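Side-chain contacts in EmGH1 (Erythrobacter marinus, PDB 5Z87), which probably hydrolyses beta-glucosidic bonds as a glycoside hydrolase of family 3: residues 37-40 / 45-48; 60-65 / 378-383; 467-472 / 616-621. One frame throughout, in Å; residues are numbered along the deposited sequence.

In the fold
The three contacts follow one another along the chain, and none nests in or crosses another. Interaction 1 is local. It closes a short loop where the chain runs from 37-40 into helix 43-51. Interaction 2 opens after it and closes a loop of more than 300 residues, joining the turn after helix 56-61 to helix 366-382 in the N-terminal, TIM-barrel-type part. These two are neighbours: their centres lie about 14 Å apart, and A47 of helix 43-51 packs on A378 of helix 366-382. Interaction 3 lies in the C-terminal domain of the family, where it joins helix 462-473 to the loop after helix 607-615. Its centre is about 49 Å from that of interaction 2.

Interaction 1 of 3, residues 37-40 / 45-48; sequences RDRS and RRAA
R46 reaches the loop before its helix by a bent side chain. CG stands anti to the carbonyl carbon (chi1 -63°), and the chain then folds at chi3 (66°). This fold lays one face of the guanidinium against the peptide that joins D38 to R39. The loop holds an Asx turn, in which D38 OD1 accepts from the backbone N of S40.

D38 O sits 3.1 Å from R46 CD. D38 O is also 3.4 Å from R46 NE, at too poor an angle for a hydrogen bond. D38 C and R39 N both lie over one face of the guanidinium. At its far end, R46 NH1 comes within 3.6 Å of R39 CA and 3.9 Å of R39 CG. The side chains of R39 and R46 run side by side and point the same way. Their guanidinium planes are turned 73° apart, and R39 NE stays 6.0 Å from R46 NH1.

The polar end of R46 is held by other partners. NH1 makes a salt bridge to D387 and a hydrogen bond to the hydroxyl of Y222, and NE donates to Y36 O. These bonds fix the rotation of the buried guanidinium, and D387 probably offsets its charge. The side chain also touches F381 of helix 366-382, so R46 lies between that helix and the incoming loop.

The loop is braced on its own side by D38. The S40 backbone N is 3.0 Å from D38 OD1 and S40 OG is 2.8 Å from it, both reaching this oxygen from the same face of the carboxylate.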
ATOM      1  N   ARG A  37      21.967 -10.314  46.759  1.00 27.75           N
ATOM      2  CA  ARG A  37      21.081 -11.107  47.596  1.00 23.10           C
ATOM      3  C   ARG A  37      20.203 -10.253  48.498  1.00 26.31           C
ATOM      4  O   ARG A  37      19.419 -10.801  49.279  1.00 29.46           O
ATOM      5  CB  ARG A  37      21.905 -12.092  48.433  1.00 28.42           C
ATOM      6  CG  ARG A  37      22.691 -13.081  47.596  1.00 25.14           C
ATOM      7  CD  ARG A  37      23.575 -13.990  48.443  1.00 30.32           C
ATOM      8  NE  ARG A  37      22.836 -14.722  49.475  1.00 34.17           N
ATOM      9  CZ  ARG A  37      22.496 -16.008  49.384  1.00 34.12           C
ATOM     10  NH1 ARG A  37      22.818 -16.704  48.296  1.00 29.64           N
ATOM     11  NH2 ARG A  37      21.838 -16.601  50.380  1.00 29.49           N
ATOM     12  N   ASP A  38      20.316  -8.934  48.412  1.00 23.31           N
ATOM     13  CA  ASP A  38      19.522  -8.025  49.228  1.00 22.89           C
ATOM     14  C   ASP A  38      18.171  -7.789  48.549  1.00 33.23           C
ATOM     15  O   ASP A  38      18.082  -7.054  47.557  1.00 32.30           O
ATOM     16  CB  ASP A  38      20.295  -6.725  49.424  1.00 20.06           C
ATOM     17  CG  ASP A  38      19.565  -5.742  50.304  1.00 27.34           C
ATOM     18  OD1 ASP A  38      18.483  -6.094  50.822  1.00 31.71           O
ATOM     19  OD2 ASP A  38      20.072  -4.610  50.474  1.00 34.02           O
ATOM     20  N   ARG A  39      17.112  -8.392  49.095  1.00 29.74           N
ATOM     21  CA  ARG A  39      15.790  -8.267  48.491  1.00 33.39           C
ATOM     22  C   ARG A  39      15.198  -6.872  48.639  1.00 34.02           C
ATOM     23  O   ARG A  39      14.209  -6.556  47.967  1.00 32.49           O
ATOM     24  CB  ARG A  39      14.825  -9.273  49.105  1.00 29.13           C
ATOM     25  CG  ARG A  39      14.926 -10.682  48.566  1.00 35.65           C
ATOM     26  CD  ARG A  39      13.600 -11.419  48.780  1.00 47.99           C
ATOM     27  NE  ARG A  39      12.943 -11.032  50.027  1.00 48.38           N
ATOM     28  CZ  ARG A  39      13.316 -11.453  51.231  1.00 33.78           C
ATOM     29  NH1 ARG A  39      12.666 -11.038  52.306  1.00 42.16           N
ATOM     30  NH2 ARG A  39      14.341 -12.286  51.357  1.00 39.74           N
ATOM     31  N   SER A  40      15.745  -6.048  49.527  1.00 39.31           N
ATOM     32  CA  SER A  40      15.266  -4.683  49.666  1.00 28.77           C
ATOM     33  C   SER A  40      15.879  -3.750  48.632  1.00 31.08           C
ATOM     34  O   SER A  40      15.428  -2.606  48.508  1.00 40.39           O
ATOM     35  CB  SER A  40      15.563  -4.161  51.076  1.00 38.78           C
ATOM     36  OG  SER A  40      16.928  -3.791  51.199  1.00 37.98           O
ATOM     37  N   ARG A  45      19.756  -2.439  40.768  1.00 27.25           N
ATOM     38  CA  ARG A  45      20.958  -2.478  41.591  1.00 31.55           C
ATOM     39  C   ARG A  45      21.367  -3.912  41.902  1.00 24.11           C
ATOM     40  O   ARG A  45      22.561  -4.233  41.888  1.00 23.45           O
ATOM     41  CB  ARG A  45      20.744  -1.643  42.851  1.00 27.81           C
ATOM     42  CG  ARG A  45      20.688  -0.145  42.499  1.00 31.43           C
ATOM     43  CD  ARG A  45      20.335   0.756  43.673  1.00 34.01           C
ATOM     44  NE  ARG A  45      21.439   0.870  44.622  1.00 47.24           N
ATOM     45  CZ  ARG A  45      21.347   1.475  45.801  1.00 54.20           C
ATOM     46  NH1 ARG A  45      20.198   2.027  46.176  1.00 39.76           N
ATOM     47  NH2 ARG A  45      22.399   1.524  46.606  1.00 47.04           N
ATOM     48  N   ARG A  46      20.399  -4.809  42.112  1.00 23.56           N
ATOM     49  CA  ARG A  46      20.757  -6.211  42.298  1.00 20.91           C
ATOM     50  C   ARG A  46      21.372  -6.788  41.034  1.00 24.62           C
ATOM     51  O   ARG A  46      22.294  -7.610  41.108  1.00 30.91           O
ATOM     52  CB  ARG A  46      19.543  -7.030  42.742  1.00 21.29           C
ATOM     53  CG  ARG A  46      18.983  -6.586  44.090  1.00 28.06           C
ATOM     54  CD  ARG A  46      17.690  -7.304  44.442  1.00 23.79           C
ATOM     55  NE  ARG A  46      17.929  -8.726  44.653  1.00 22.86           N
ATOM     56  CZ  ARG A  46      16.982  -9.612  44.939  1.00 27.77           C
ATOM     57  NH1 ARG A  46      15.715  -9.229  45.042  1.00 29.64           N
ATOM     58  NH2 ARG A  46      17.304 -10.887  45.110  1.00 24.76           N
ATOM     59  N   ALA A  47      20.899  -6.355  39.858  1.00 27.18           N
ATOM     60  CA  ALA A  47      21.437  -6.901  38.606  1.00 29.29           C
ATOM     61  C   ALA A  47      22.868  -6.436  38.364  1.00 25.10           C
ATOM     62  O   ALA A  47      23.719  -7.223  37.935  1.00 25.83           O
ATOM     63  CB  ALA A  47      20.548  -6.515  37.418  1.00 20.57           C
ATOM     64  N   ALA A  48      23.156  -5.161  38.622  1.00 23.97           N
ATOM     65  CA  ALA A  48      24.533  -4.690  38.497  1.00 33.71           C
ATOM     66  C   ALA A  48      25.457  -5.440  39.454  1.00 24.00           C
ATOM     67  O   ALA A  48      26.536  -5.899  39.064  1.00 27.55           O
ATOM     68  CB  ALA A  48      24.600  -3.183  38.750  1.00 28.66           C
TER

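Interaction 2 of 3, residues 60-65 / 378-383; sequences AAQLNC and AAKFKC
The flat group in this contact is the carboxamide of Q62, and K380 meets it at the oxygen. K380 NZ donates to Q62 OE1 over 2.6 Å. The ammonium nitrogen is tilted 19° out of the carbonyl plane, and the C=O...N angle is 147°. The bond therefore leaves the carbonyl at a moderate bend. The rest of the lysine stays further off: its CE is 3.6 Å from Q62 OE1, and its CD is 3.9 Å from the same oxygen. The contact is thus one end group against another, with little apolar packing between the two segments.

The two chains have different shapes. K380 is extended beyond CG, which carries NZ far from its helix. Q62 is bent at chi2 (-66°) and turns its amide to receive it. Q62 CA and K380 CA are 10.5 Å apart, and the two side chains span that distance.

K380 is buried, but its charged end is well supplied with acceptors. NZ also donates to G90 O and P124 O. Three carbonyl oxygens thus grip one nitrogen and would be expected to soften the cost of burying its charge.

Q62 lies in a type I beta turn from A61 to N64, closed by a weak bond from N64 N to A61 O. This turn leads from helix 56-61 into strand 64-65, which runs parallel to strand 345-346. Within this TIM-barrel-type domain, Q62 also touches L377 of helix 366-382, while the side chain of K380 runs out from that helix and touches F126 of strand 126-129.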
ATOM      1  N   ALA A  60      27.000 -14.286  28.850  1.00 24.76           N
ATOM      2  CA  ALA A  60      26.544 -14.607  27.506  1.00 26.61           C
ATOM      3  C   ALA A  60      25.429 -15.638  27.530  1.00 24.16           C
ATOM      4  O   ALA A  60      24.526 -15.593  26.690  1.00 28.93           O
ATOM      5  CB  ALA A  60      27.712 -15.096  26.655  1.00 21.35           C
ATOM      6  N   ALA A  61      25.455 -16.554  28.489  1.00 24.02           N
ATOM      7  CA  ALA A  61      24.441 -17.603  28.516  1.00 26.62           C
ATOM      8  C   ALA A  61      23.052 -17.030  28.793  1.00 25.39           C
ATOM      9  O   ALA A  61      22.045 -17.604  28.363  1.00 22.53           O
ATOM     10  CB  ALA A  61      24.818 -18.658  29.561  1.00 22.82           C
ATOM     11  N   GLN A  62      22.981 -15.902  29.501  1.00 20.55           N
ATOM     12  CA  GLN A  62      21.715 -15.230  29.755  1.00 23.95           C
ATOM     13  C   GLN A  62      21.098 -14.606  28.499  1.00 24.60           C
ATOM     14  O   GLN A  62      19.979 -14.094  28.583  1.00 19.79           O
ATOM     15  CB  GLN A  62      21.912 -14.153  30.833  1.00 23.08           C
ATOM     16  CG  GLN A  62      22.415 -14.700  32.171  1.00 18.39           C
ATOM     17  CD  GLN A  62      21.397 -15.601  32.850  1.00 25.68           C
ATOM     18  OE1 GLN A  62      20.230 -15.228  33.028  1.00 21.82           O
ATOM     19  NE2 GLN A  62      21.824 -16.816  33.207  1.00 25.55           N
ATOM     20  N   LEU A  63      21.775 -14.635  27.349  1.00 20.52           N
ATOM     21  CA  LEU A  63      21.251 -14.011  26.138  1.00 24.78           C
ATOM     22  C   LEU A  63      20.636 -15.020  25.174  1.00 24.69           C
ATOM     23  O   LEU A  63      20.266 -14.648  24.056  1.00 22.07           O
ATOM     24  CB  LEU A  63      22.350 -13.212  25.431  1.00 19.92           C
ATOM     25  CG  LEU A  63      23.181 -12.301  26.344  1.00 21.48           C
ATOM     26  CD1 LEU A  63      24.101 -11.420  25.540  1.00 26.15           C
ATOM     27  CD2 LEU A  63      22.288 -11.444  27.224  1.00 22.86           C
ATOM     28  N   ASN A  64      20.515 -16.282  25.579  1.00 23.31           N
ATOM     29  CA  ASN A  64      19.965 -17.338  24.739  1.00 25.01           C
ATOM     30  C   ASN A  64      18.581 -17.732  25.238  1.00 27.05           C
ATOM     31  O   ASN A  64      18.350 -17.793  26.450  1.00 25.42           O
ATOM     32  CB  ASN A  64      20.884 -18.563  24.738  1.00 25.68           C
ATOM     33  CG  ASN A  64      22.326 -18.206  24.422  1.00 28.07           C
ATOM     34  OD1 ASN A  64      22.579 -17.377  23.558  1.00 20.56           O
ATOM     35  ND2 ASN A  64      23.277 -18.831  25.122  1.00 24.96           N
ATOM     36  N   CYS A  65      17.662 -18.005  24.302  1.00 18.71           N
ATOM     37  CA  CYS A  65      16.311 -18.469  24.630  1.00 19.44           C
ATOM     38  C   CYS A  65      15.821 -19.477  23.597  1.00 26.35           C
ATOM     39  O   CYS A  65      15.064 -19.132  22.679  1.00 26.34           O
ATOM     40  CB  CYS A  65      15.337 -17.294  24.723  1.00 17.75           C
ATOM     41  SG  CYS A  65      13.685 -17.748  25.312  1.00 23.85           S
ATOM     42  N   ALA A 378      18.165  -7.798  35.460  1.00 24.39           N
ATOM     43  CA  ALA A 378      17.305  -6.865  36.180  1.00 23.04           C
ATOM     44  C   ALA A 378      15.843  -7.254  36.030  1.00 27.24           C
ATOM     45  O   ALA A 378      15.065  -7.173  36.992  1.00 25.11           O
ATOM     46  CB  ALA A 378      17.546  -5.436  35.688  1.00 17.16           C
ATOM     47  N   ALA A 379      15.460  -7.710  34.833  1.00 22.77           N
ATOM     48  CA  ALA A 379      14.091  -8.159  34.628  1.00 23.85           C
ATOM     49  C   ALA A 379      13.798  -9.383  35.484  1.00 21.57           C
ATOM     50  O   ALA A 379      12.717  -9.489  36.078  1.00 23.59           O
ATOM     51  CB  ALA A 379      13.844  -8.452  33.141  1.00 19.43           C
ATOM     52  N   LYS A 380      14.762 -10.305  35.584  1.00 19.92           N
ATOM     53  CA  LYS A 380      14.551 -11.500  36.401  1.00 26.68           C
ATOM     54  C   LYS A 380      14.363 -11.137  37.876  1.00 22.83           C
ATOM     55  O   LYS A 380      13.460 -11.658  38.540  1.00 28.60           O
ATOM     56  CB  LYS A 380      15.713 -12.477  36.217  1.00 25.69           C
ATOM     57  CG  LYS A 380      15.796 -13.048  34.825  1.00 19.13           C
ATOM     58  CD  LYS A 380      16.916 -14.056  34.658  1.00 18.99           C
ATOM     59  CE  LYS A 380      16.639 -14.926  33.417  1.00 18.31           C
ATOM     60  NZ  LYS A 380      17.718 -15.914  33.108  1.00 17.26           N
ATOM     61  N   PHE A 381      15.189 -10.232  38.400  1.00 21.11           N
ATOM     62  CA  PHE A 381      14.990  -9.775  39.771  1.00 22.59           C
ATOM     63  C   PHE A 381      13.602  -9.168  39.946  1.00 25.88           C
ATOM     64  O   PHE A 381      12.859  -9.545  40.862  1.00 24.65           O
ATOM     65  CB  PHE A 381      16.094  -8.779  40.161  1.00 26.81           C
ATOM     66  CG  PHE A 381      17.413  -9.443  40.528  1.00 28.21           C
ATOM     67  CD1 PHE A 381      17.512 -10.248  41.667  1.00 27.63           C
ATOM     68  CD2 PHE A 381      18.546  -9.266  39.742  1.00 25.44           C
ATOM     69  CE1 PHE A 381      18.716 -10.877  42.007  1.00 24.12           C
ATOM     70  CE2 PHE A 381      19.760  -9.882  40.078  1.00 28.70           C
ATOM     71  CZ  PHE A 381      19.843 -10.692  41.213  1.00 28.01           C
ATOM     72  N   LYS A 382      13.214  -8.267  39.031  1.00 24.40           N
ATOM     73  CA  LYS A 382      11.905  -7.617  39.100  1.00 22.08           C
ATOM     74  C   LYS A 382      10.756  -8.630  39.093  1.00 24.35           C
ATOM     75  O   LYS A 382       9.740  -8.432  39.776  1.00 23.40           O
ATOM     76  CB  LYS A 382      11.755  -6.630  37.929  1.00 19.65           C
ATOM     77  CG  LYS A 382      10.420  -5.866  37.933  1.00 25.39           C
ATOM     78  CD  LYS A 382      10.490  -4.527  37.168  1.00 22.79           C
ATOM     79  CE  LYS A 382       9.175  -3.768  37.280  1.00 26.08           C
ATOM     80  NZ  LYS A 382       9.166  -2.463  36.543  1.00 40.21           N
ATOM     81  N   CYS A 383      10.885  -9.710  38.320  1.00 17.47           N
ATOM     82  CA  CYS A 383       9.846 -10.727  38.280  1.00 24.98           C
ATOM     83  C   CYS A 383       9.931 -11.706  39.438  1.00 26.69           C
ATOM     84  O   CYS A 383       9.116 -12.631  39.496  1.00 27.50           O
ATOM     85  CB  CYS A 383       9.901 -11.491  36.955  1.00 20.30           C
ATOM     86  SG  CYS A 383       9.503 -10.409  35.548  1.00 25.07           S
TER

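Interaction 3 of 3, residues 467-472 / 616-621; sequences QAYAEQ and FGDVNP. With EDO (1,2-ethanediol), chain I.
Y469 meets two residues of the loop, F616 with its ring and D618 with its hydroxyl. The two rings form an offset, parallel-displaced pair. Their planes are 5° apart and their centroids 4.5 Å, and they are slid so far that they barely overlap. Y469 CE1 lies over the rim of the F616 ring, 3.4 Å from F616 CD2. The side chains run past each other in opposite directions, which brings Y469 OH to 3.3 Å from F616 CB.

D618 comes at the edge of the tyrosine ring, near its plane. Y469 OH donates to D618 OD2 over 2.8 Å, on the syn side of the carboxylate and 27° out of its plane. The same oxygen is 3.2 Å from Y469 CE2. With an alanine in place of Y469, D618 OD2 would probably be left without this donor and the F616 ring without its stacking partner.

The torsion of Y469 sets up both contacts: CG is anti to the backbone N (chi1 -161°), and the ring points out from helix 462-473 toward the loop. That helix is the crossover of a beta-alpha-beta unit. It links the parallel neighbours 436-440 and 476-480 in the mixed sheet of the family 3 C-terminal domain. On the other side, helix 607-615 ends in a Schellman motif at G617. Its positive phi turns the chain between F616 and D618, so that one reaches the ring and the other the hydroxyl.

Further out, F475 meets the F616 ring at a slant, and A612 touches Y469. Beyond D618, the side chain of N620 is held by Y668 N and A702 O. N620 N donates to O2 of a bound 1,2-ethanediol, probably a crystallisation additive, over 2.6 Å.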
ATOM      1  N   GLN A 467     -28.436 -24.968  21.476  1.00 33.18           N
ATOM      2  CA  GLN A 467     -29.097 -26.158  22.007  1.00 37.41           C
ATOM      3  C   GLN A 467     -29.419 -25.993  23.487  1.00 42.29           C
ATOM      4  O   GLN A 467     -30.531 -26.296  23.931  1.00 39.40           O
ATOM      5  CB  GLN A 467     -28.222 -27.386  21.801  1.00 30.65           C
ATOM      6  CG  GLN A 467     -28.182 -27.910  20.385  1.00 26.39           C
ATOM      7  CD  GLN A 467     -27.043 -28.905  20.210  1.00 24.81           C
ATOM      8  OE1 GLN A 467     -26.083 -28.899  20.985  1.00 29.47           O
ATOM      9  NE2 GLN A 467     -27.140 -29.756  19.202  1.00 24.60           N
ATOM     10  N   ALA A 468     -28.452 -25.509  24.270  1.00 34.88           N
ATOM     11  CA  ALA A 468     -28.690 -25.318  25.695  1.00 26.63           C
ATOM     12  C   ALA A 468     -29.749 -24.262  25.943  1.00 41.05           C
ATOM     13  O   ALA A 468     -30.513 -24.370  26.907  1.00 41.37           O
ATOM     14  CB  ALA A 468     -27.397 -24.934  26.408  1.00 26.71           C
ATOM     15  N   TYR A 469     -29.804 -23.235  25.090  1.00 40.08           N
ATOM     16  CA  TYR A 469     -30.835 -22.218  25.228  1.00 34.11           C
ATOM     17  C   TYR A 469     -32.209 -22.778  24.879  1.00 39.09           C
ATOM     18  O   TYR A 469     -33.201 -22.477  25.554  1.00 38.29           O
ATOM     19  CB  TYR A 469     -30.509 -21.013  24.347  1.00 30.87           C
ATOM     20  CG  TYR A 469     -31.261 -19.781  24.772  1.00 29.44           C
ATOM     21  CD1 TYR A 469     -32.562 -19.560  24.340  1.00 29.25           C
ATOM     22  CD2 TYR A 469     -30.684 -18.847  25.625  1.00 32.09           C
ATOM     23  CE1 TYR A 469     -33.263 -18.440  24.738  1.00 31.08           C
ATOM     24  CE2 TYR A 469     -31.375 -17.720  26.020  1.00 28.22           C
ATOM     25  CZ  TYR A 469     -32.672 -17.530  25.580  1.00 28.68           C
ATOM     26  OH  TYR A 469     -33.383 -16.420  25.970  1.00 34.29           O
ATOM     27  N   ALA A 470     -32.288 -23.595  23.829  1.00 36.20           N
ATOM     28  CA  ALA A 470     -33.564 -24.187  23.454  1.00 41.34           C
ATOM     29  C   ALA A 470     -34.122 -25.060  24.578  1.00 46.31           C
ATOM     30  O   ALA A 470     -35.323 -25.015  24.874  1.00 41.66           O
ATOM     31  CB  ALA A 470     -33.391 -24.984  22.165  1.00 33.60           C
ATOM     32  N   GLU A 471     -33.256 -25.834  25.237  1.00 47.28           N
ATOM     33  CA  GLU A 471     -33.697 -26.737  26.296  1.00 44.96           C
ATOM     34  C   GLU A 471     -34.429 -25.981  27.394  1.00 44.77           C
ATOM     35  O   GLU A 471     -35.519 -26.379  27.819  1.00 50.25           O
ATOM     36  CB  GLU A 471     -32.496 -27.489  26.872  1.00 46.94           C
ATOM     37  CG  GLU A 471     -32.722 -28.057  28.262  1.00 64.63           C
ATOM     38  CD  GLU A 471     -32.073 -29.423  28.443  1.00 86.89           C
ATOM     39  OE1 GLU A 471     -32.483 -30.161  29.367  1.00 97.05           O
ATOM     40  OE2 GLU A 471     -31.152 -29.756  27.662  1.00 86.85           O
ATOM     41  N   GLN A 472     -33.837 -24.885  27.866  1.00 41.49           N
ATOM     42  CA  GLN A 472     -34.458 -24.061  28.895  1.00 37.81           C
ATOM     43  C   GLN A 472     -35.663 -23.281  28.377  1.00 44.03           C
ATOM     44  O   GLN A 472     -36.529 -22.898  29.172  1.00 49.45           O
ATOM     45  CB  GLN A 472     -33.424 -23.089  29.463  1.00 36.85           C
ATOM     46  CG  GLN A 472     -32.918 -23.437  30.864  1.00 68.87           C
ATOM     47  CD  GLN A 472     -32.599 -22.196  31.710  1.00 83.68           C
ATOM     48  OE1 GLN A 472     -31.753 -21.369  31.339  1.00 76.03           O
ATOM     49  NE2 GLN A 472     -33.272 -22.070  32.855  1.00 68.30           N
ATOM     50  N   PHE A 616     -31.524 -13.666  21.588  1.00 31.82           N
ATOM     51  CA  PHE A 616     -32.848 -13.723  22.193  1.00 33.72           C
ATOM     52  C   PHE A 616     -33.140 -12.535  23.105  1.00 33.22           C
ATOM     53  O   PHE A 616     -34.189 -12.504  23.755  1.00 44.32           O
ATOM     54  CB  PHE A 616     -33.018 -15.052  22.944  1.00 28.95           C
ATOM     55  CG  PHE A 616     -33.326 -16.220  22.029  1.00 31.84           C
ATOM     56  CD1 PHE A 616     -34.589 -16.363  21.469  1.00 30.49           C
ATOM     57  CD2 PHE A 616     -32.352 -17.152  21.711  1.00 30.66           C
ATOM     58  CE1 PHE A 616     -34.877 -17.420  20.614  1.00 31.84           C
ATOM     59  CE2 PHE A 616     -32.627 -18.211  20.849  1.00 31.19           C
ATOM     60  CZ  PHE A 616     -33.892 -18.346  20.301  1.00 32.08           C
ATOM     61  N   GLY A 617     -32.245 -11.560  23.173  1.00 32.71           N
ATOM     62  CA  GLY A 617     -32.540 -10.335  23.871  1.00 22.10           C
ATOM     63  C   GLY A 617     -32.164 -10.300  25.329  1.00 29.30           C
ATOM     64  O   GLY A 617     -32.318  -9.246  25.957  1.00 30.21           O
ATOM     65  N   ASP A 618     -31.687 -11.409  25.903  1.00 24.12           N
ATOM     66  CA  ASP A 618     -31.249 -11.355  27.297  1.00 28.13           C
ATOM     67  C   ASP A 618     -30.076 -10.397  27.463  1.00 27.71           C
ATOM     68  O   ASP A 618     -29.949  -9.735  28.497  1.00 26.22           O
ATOM     69  CB  ASP A 618     -30.865 -12.747  27.800  1.00 28.60           C
ATOM     70  CG  ASP A 618     -31.972 -13.774  27.607  1.00 36.53           C
ATOM     71  OD1 ASP A 618     -33.149 -13.386  27.468  1.00 36.48           O
ATOM     72  OD2 ASP A 618     -31.659 -14.981  27.579  1.00 43.82           O
ATOM     73  N   VAL A 619     -29.221 -10.299  26.452  1.00 24.66           N
ATOM     74  CA  VAL A 619     -28.146  -9.318  26.423  1.00 29.43           C
ATOM     75  C   VAL A 619     -28.430  -8.371  25.268  1.00 23.31           C
ATOM     76  O   VAL A 619     -28.726  -8.816  24.158  1.00 21.99           O
ATOM     77  CB  VAL A 619     -26.764  -9.987  26.277  1.00 27.86           C
ATOM     78  CG1 VAL A 619     -25.683  -8.950  26.040  1.00 22.22           C
ATOM     79  CG2 VAL A 619     -26.435 -10.817  27.529  1.00 27.56           C
ATOM     80  N   ASN A 620     -28.374  -7.078  25.532  1.00 21.82           N
ATOM     81  CA  ASN A 620     -28.435  -6.102  24.456  1.00 27.84           C
ATOM     82  C   ASN A 620     -27.043  -5.943  23.844  1.00 29.73           C
ATOM     83  O   ASN A 620     -26.116  -5.519  24.548  1.00 24.30           O
ATOM     84  CB  ASN A 620     -28.950  -4.764  24.977  1.00 22.40           C
ATOM     85  CG  ASN A 620     -29.485  -3.888  23.870  1.00 24.51           C
ATOM     86  OD1 ASN A 620     -29.232  -4.154  22.699  1.00 20.85           O
ATOM     87  ND2 ASN A 620     -30.241  -2.846  24.229  1.00 19.11           N
ATOM     88  N   PRO A 621     -26.848  -6.267  22.562  1.00 26.79           N
ATOM     89  CA  PRO A 621     -25.497  -6.196  21.984  1.00 25.65           C
ATOM     90  C   PRO A 621     -24.969  -4.773  22.004  1.00 22.79           C
ATOM     91  O   PRO A 621     -25.713  -3.806  21.834  1.00 24.74           O
ATOM     92  CB  PRO A 621     -25.690  -6.709  20.555  1.00 23.08           C
ATOM     93  CG  PRO A 621     -27.143  -6.431  20.262  1.00 25.73           C
ATOM     94  CD  PRO A 621     -27.848  -6.676  21.564  1.00 25.99           C
TER
HETATM   95  C1  EDO I 807     -28.227  -4.444  28.974  1.00 41.50           C
HETATM   96  O1  EDO I 807     -26.951  -3.841  28.705  1.00 43.91           O
HETATM   97  C2  EDO I 807     -28.073  -5.954  29.125  1.00 36.61           C
HETATM   98  O2  EDO I 807     -27.486  -6.467  27.925  1.00 35.39           O